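Long-range contacts in SsDNA-binding protein essential for mitochondrial genome maintenance (Saccharomyces cerevisiae, PDB 6CQK), which binds single-stranded DNA preferentially and cooperatively, takes part in mitochondrial DNA replication and stimulates the PIF1 helicase: residues A[7-11]-A[31-35]; A[26-30]-A[55-59]. All blocks are in the same frame, centred on the assembly; numbering follows the deposited sequence.

How the interactions relate
Near the N terminus the chain runs through strand 3-20, whose residues 7-11 wait for the next strand to return. That strand, 26-34, carries residues 26-30 and, directly after them, most of 31-35, which closes interaction 1 as part of the hairpin. After strand 43-49 the chain enters helix 52-59, and residues 55-59 come back against 26-30 to close interaction 2. The two closures cross, because the segments alternate along the chain. Their centres lie about 16 Å apart on opposite sides of the chain's centre: interaction 1 joins two neighbouring strands of the sheet, while interaction 2 ties the helix to one of them.

Interaction 1: residues A[7-11]-A[31-35]; sequences SIVGR and SIASQ
Arg11 and Ala33 form an antiparallel hydrogen-bonded pair, the one full bridge between 7-11 and 31-35. Arg11 N reaches Ala33 O at 2.9 Å, nearly straight at the hydrogen (172°), and Ala33 N returns to Arg11 O at 2.8 Å. The short segments run at 96° to each other, and toward Ser34 the backbones part. There a side chain makes the next link: Ser34 OG donates to Val9 O at 3.2 Å, tilted from the carbonyl plane. With OG placed opposite the backbone N of Ser34 (chi1 163°), the hydroxyl faces that carbonyl; it also makes a weak hydrogen bond with Phe3 O of the second subunit.

The packed side lies where Gly10, with no side chain, passes Ile32. Gly10 CA sits 3.7 Å from Ile32 CG2 and 4.3 Å from Ser34 CA. The same Ile32 CG2 meets Ile8 CG2 at 3.7 Å, the two isoleucines crossing at a slant in the buried interior, where Val70 also touches Ile32.

Arg11 marks the solvent side. Its bent chain is exposed and meets the partner strand chiefly through CB; its NH2 makes a salt bridge with Asp2 of the second subunit. Residues 7-9 also pair with a strand of that subunit, continuing the sheet across the interface. The steep crossing of the first two strands fits the strongly coiled barrel of the OB fold, the clan of this family.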
loop_
_atom_site.group_PDB
_atom_site.type_symbol
_atom_site.label_atom_id
_atom_site.label_comp_id
_atom_site.label_asym_id
_atom_site.label_seq_id
_atom_site.Cartn_x
_atom_site.Cartn_y
_atom_site.Cartn_z
ATOM N N SER A 7 -4.666 -1.727 -3.908
ATOM C CA SER A 7 -4.935 -0.298 -3.786
ATOM C C SER A 7 -5.103 0.195 -5.201
ATOM O O SER A 7 -4.299 -0.138 -6.046
ATOM C CB SER A 7 -3.779 0.425 -3.097
ATOM O OG SER A 7 -3.357 -0.302 -1.947
ATOM N N ILE A 8 -6.167 0.954 -5.442
ATOM C CA ILE A 8 -6.480 1.475 -6.745
ATOM C C ILE A 8 -6.707 2.960 -6.677
ATOM O O ILE A 8 -7.362 3.463 -5.784
ATOM C CB ILE A 8 -7.753 0.846 -7.217
ATOM C CG1 ILE A 8 -7.556 -0.652 -7.405
ATOM C CG2 ILE A 8 -8.212 1.464 -8.546
ATOM C CD1 ILE A 8 -8.835 -1.409 -7.200
ATOM N N VAL A 9 -6.145 3.682 -7.621
ATOM C CA VAL A 9 -6.613 5.009 -7.925
ATOM C C VAL A 9 -7.230 5.023 -9.291
ATOM O O VAL A 9 -6.586 4.617 -10.302
ATOM C CB VAL A 9 -5.497 6.045 -7.889
ATOM C CG1 VAL A 9 -6.014 7.401 -8.373
ATOM C CG2 VAL A 9 -5.044 6.218 -6.470
ATOM N N GLY A 10 -8.436 5.560 -9.328
ATOM C CA GLY A 10 -9.192 5.542 -10.540
ATOM C C GLY A 10 -10.508 6.219 -10.415
ATOM O O GLY A 10 -10.814 6.838 -9.396
ATOM N N ARG A 11 -11.313 6.114 -11.463
ATOM C CA ARG A 11 -12.558 6.838 -11.498
ATOM C C ARG A 11 -13.708 5.890 -11.411
ATOM O O ARG A 11 -13.661 4.792 -11.961
ATOM C CB ARG A 11 -12.657 7.684 -12.770
ATOM C CG ARG A 11 -12.192 9.123 -12.553
ATOM C CD ARG A 11 -11.513 9.719 -13.712
ATOM N NE ARG A 11 -10.140 9.219 -13.622
ATOM C CZ ARG A 11 -9.207 9.483 -14.524
ATOM N NH1 ARG A 11 -9.480 10.260 -15.591
ATOM N NH2 ARG A 11 -8.000 8.974 -14.358
ATOM N N SER A 31 -17.891 -0.388 -10.211
ATOM C CA SER A 31 -16.636 -0.611 -10.906
ATOM C C SER A 31 -15.813 0.698 -10.989
ATOM O O SER A 31 -16.394 1.783 -11.000
ATOM C CB SER A 31 -16.889 -1.183 -12.289
ATOM O OG SER A 31 -17.821 -0.363 -12.966
ATOM N N ILE A 32 -14.476 0.543 -10.918
ATOM C CA ILE A 32 -13.532 1.618 -11.023
ATOM C C ILE A 32 -12.809 1.409 -12.353
ATOM O O ILE A 32 -12.266 0.336 -12.589
ATOM C CB ILE A 32 -12.486 1.560 -9.852
ATOM C CG1 ILE A 32 -13.183 1.754 -8.518
ATOM C CG2 ILE A 32 -11.405 2.647 -9.990
ATOM C CD1 ILE A 32 -12.283 1.584 -7.329
ATOM N N ALA A 33 -12.775 2.440 -13.171
ATOM C CA ALA A 33 -11.931 2.441 -14.323
ATOM C C ALA A 33 -10.632 3.091 -13.935
ATOM O O ALA A 33 -10.643 4.245 -13.508
ATOM C CB ALA A 33 -12.581 3.218 -15.446
ATOM N N SER A 34 -9.515 2.375 -14.078
ATOM C CA SER A 34 -8.204 2.886 -13.709
ATOM C C SER A 34 -7.388 2.740 -14.938
ATOM O O SER A 34 -7.209 1.646 -15.464
ATOM C CB SER A 34 -7.575 2.081 -12.583
ATOM O OG SER A 34 -6.192 2.277 -12.447
ATOM N N GLN A 35 -6.940 3.853 -15.473
ATOM C CA GLN A 35 -6.149 3.833 -16.670
ATOM C C GLN A 35 -4.955 4.672 -16.462
ATOM O O GLN A 35 -4.998 5.856 -16.682
ATOM C CB GLN A 35 -6.905 4.405 -17.834
ATOM C CG GLN A 35 -6.089 4.287 -19.076
ATOM C CD GLN A 35 -6.746 4.886 -20.253
ATOM O OE1 GLN A 35 -7.624 5.686 -20.117
ATOM N NE2 GLN A 35 -6.323 4.500 -21.416
#

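Interaction 2: residues A[26-30]-A[55-59]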
loop_
_atom_site.group_PDB
_atom_site.type_symbol
_atom_site.label_atom_id
_atom_site.label_comp_id
_atom_site.label_asym_id
_atom_site.label_seq_id
_atom_site.Cartn_x
_atom_site.Cartn_y
_atom_site.Cartn_z
ATOM N N ARG A 26 -26.391 -7.383 2.708
ATOM C CA ARG A 26 -26.479 -6.369 1.722
ATOM C C ARG A 26 -25.115 -6.000 1.376
ATOM O O ARG A 26 -24.330 -5.671 2.273
ATOM C CB ARG A 26 -27.093 -5.068 2.194
ATOM C CG ARG A 26 -28.556 -5.183 2.349
ATOM C CD ARG A 26 -29.175 -5.733 1.055
ATOM N NE ARG A 26 -29.725 -4.629 0.290
ATOM C CZ ARG A 26 -30.343 -4.779 -0.878
ATOM N NH1 ARG A 26 -30.416 -5.969 -1.492
ATOM N NH2 ARG A 26 -30.868 -3.711 -1.473
ATOM N N TYR A 27 -24.883 -5.945 0.068
ATOM C CA TYR A 27 -23.704 -5.303 -0.434
ATOM C C TYR A 27 -23.930 -4.459 -1.633
ATOM O O TYR A 27 -24.867 -4.691 -2.434
ATOM C CB TYR A 27 -22.695 -6.323 -0.772
ATOM C CG TYR A 27 -22.991 -7.208 -1.986
ATOM C CD1 TYR A 27 -22.515 -6.914 -3.277
ATOM C CD2 TYR A 27 -23.675 -8.405 -1.823
ATOM C CE1 TYR A 27 -22.741 -7.780 -4.366
ATOM C CE2 TYR A 27 -23.878 -9.291 -2.889
ATOM C CZ TYR A 27 -23.417 -8.978 -4.151
ATOM O OH TYR A 27 -23.711 -9.841 -5.172
ATOM N N LEU A 28 -23.007 -3.522 -1.775
ATOM C CA LEU A 28 -22.982 -2.593 -2.875
ATOM C C LEU A 28 -21.923 -3.010 -3.902
ATOM O O LEU A 28 -20.878 -3.541 -3.548
ATOM C CB LEU A 28 -22.691 -1.237 -2.290
ATOM C CG LEU A 28 -23.075 -0.055 -3.136
ATOM C CD1 LEU A 28 -24.558 -0.103 -3.517
ATOM C CD2 LEU A 28 -22.740 1.235 -2.394
ATOM N N LYS A 29 -22.245 -2.862 -5.183
ATOM C CA LYS A 29 -21.324 -3.193 -6.320
ATOM C C LYS A 29 -21.099 -1.943 -7.142
ATOM O O LYS A 29 -22.019 -1.162 -7.327
ATOM C CB LYS A 29 -21.880 -4.297 -7.269
ATOM C CG LYS A 29 -21.349 -5.735 -7.019
ATOM C CD LYS A 29 -20.114 -6.092 -7.882
ATOM C CE LYS A 29 -19.378 -7.304 -7.341
ATOM N NZ LYS A 29 -20.203 -8.546 -7.349
ATOM N N TYR A 30 -19.863 -1.720 -7.540
ATOM C CA TYR A 30 -19.531 -0.683 -8.487
ATOM C C TYR A 30 -18.185 -1.027 -9.095
ATOM O O TYR A 30 -17.446 -1.887 -8.582
ATOM C CB TYR A 30 -19.517 0.710 -7.845
ATOM C CG TYR A 30 -18.343 0.995 -6.909
ATOM C CD1 TYR A 30 -18.367 0.637 -5.565
ATOM C CD2 TYR A 30 -17.211 1.633 -7.374
ATOM C CE1 TYR A 30 -17.305 0.903 -4.727
ATOM C CE2 TYR A 30 -16.152 1.888 -6.515
ATOM C CZ TYR A 30 -16.206 1.512 -5.191
ATOM O OH TYR A 30 -15.085 1.717 -4.376
ATOM N N ILE A 55 -20.763 1.921 2.678
ATOM C CA ILE A 55 -21.886 1.802 1.763
ATOM C C ILE A 55 -22.653 3.121 1.757
ATOM O O ILE A 55 -23.036 3.625 0.692
ATOM C CB ILE A 55 -22.800 0.619 2.136
ATOM C CG1 ILE A 55 -22.050 -0.703 1.986
ATOM C CG2 ILE A 55 -24.053 0.637 1.269
ATOM C CD1 ILE A 55 -22.924 -1.917 2.048
ATOM N N ASN A 56 -22.914 3.660 2.954
ATOM C CA ASN A 56 -23.686 4.906 3.072
ATOM C C ASN A 56 -22.885 6.057 2.511
ATOM O O ASN A 56 -23.414 6.850 1.738
ATOM C CB ASN A 56 -24.085 5.224 4.520
ATOM C CG ASN A 56 -25.110 4.248 5.075
ATOM O OD1 ASN A 56 -25.945 3.706 4.347
ATOM N ND2 ASN A 56 -25.032 4.011 6.376
ATOM N N PHE A 57 -21.614 6.140 2.920
ATOM C CA PHE A 57 -20.681 7.191 2.414
ATOM C C PHE A 57 -20.699 7.275 0.893
ATOM O O PHE A 57 -20.719 8.382 0.356
ATOM C CB PHE A 57 -19.231 6.984 2.948
ATOM C CG PHE A 57 -18.274 8.119 2.605
ATOM C CD1 PHE A 57 -17.705 8.158 1.371
ATOM C CD2 PHE A 57 -17.951 9.145 3.506
ATOM C CE1 PHE A 57 -16.841 9.169 1.004
ATOM C CE2 PHE A 57 -17.087 10.176 3.137
ATOM C CZ PHE A 57 -16.536 10.183 1.864
ATOM N N LEU A 58 -20.771 6.106 0.240
ATOM C CA LEU A 58 -20.797 6.030 -1.212
ATOM C C LEU A 58 -22.105 6.517 -1.795
ATOM O O LEU A 58 -22.121 7.435 -2.621
ATOM C CB LEU A 58 -20.525 4.610 -1.705
ATOM C CG LEU A 58 -19.049 4.167 -1.660
ATOM C CD1 LEU A 58 -18.870 2.658 -1.838
ATOM C CD2 LEU A 58 -18.247 4.902 -2.716
ATOM N N THR A 59 -23.203 5.974 -1.299
ATOM C CA THR A 59 -24.530 6.380 -1.779
ATOM C C THR A 59 -24.844 7.861 -1.494
ATOM O O THR A 59 -25.428 8.536 -2.328
ATOM C CB THR A 59 -25.627 5.510 -1.174
ATOM O OG1 THR A 59 -25.538 5.555 0.254
ATOM C CG2 THR A 59 -25.469 4.091 -1.648
#
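In the OB fold a short helix packs against the strands of the barrel, and here helix 52-59 lies over strand 26-34 through Leu28, Tyr30, Ile55 and Leu58. The axes of 26-30 and 55-59 come no closer than 9.8 Å and make an angle of 44°. No hydrogen bond links the two segments, so side-chain packing holds them together.

Leu28 is the wedge. With CG anti to the backbone N (chi1 -160°), the side chain extends to the helix and puts CD2 among three residues of one helical turn. That methyl meets Ile55 CG2 at 3.9 Å, Leu58 CB at 4.1 Å and Thr59 CG2 at 4.0 Å. Leu28 and Ile55 lie alongside one another, pointing opposite ways, and the far end of the isoleucine, CD1, comes to rest on the strand backbone, 4.0 Å from Arg26 O.

Further along the strand, Tyr30 makes the second contact. Leu58 CD1 approaches its ring obliquely, 3.7 Å from Tyr30 CE1, the leucine running roughly perpendicular to the tyrosine side chain. The phenol end is fixed separately, by a hydrogen bond between Tyr30 OH and Gln94 OE1. Burial falls off toward Thr59 and Arg26, both exposed, so the seam opens to solvent at those residues.

Around this seam, Phe16 of strand 3-20 touches Leu28 and Leu58 and meets the Tyr30 ring edge-to-face. Val49 of strand 43-49 packs on Ile55, and Ile97 of strand 89-99 touches both Tyr30 and Leu58, so the helix's inner side chains meet three further strands besides 26-34.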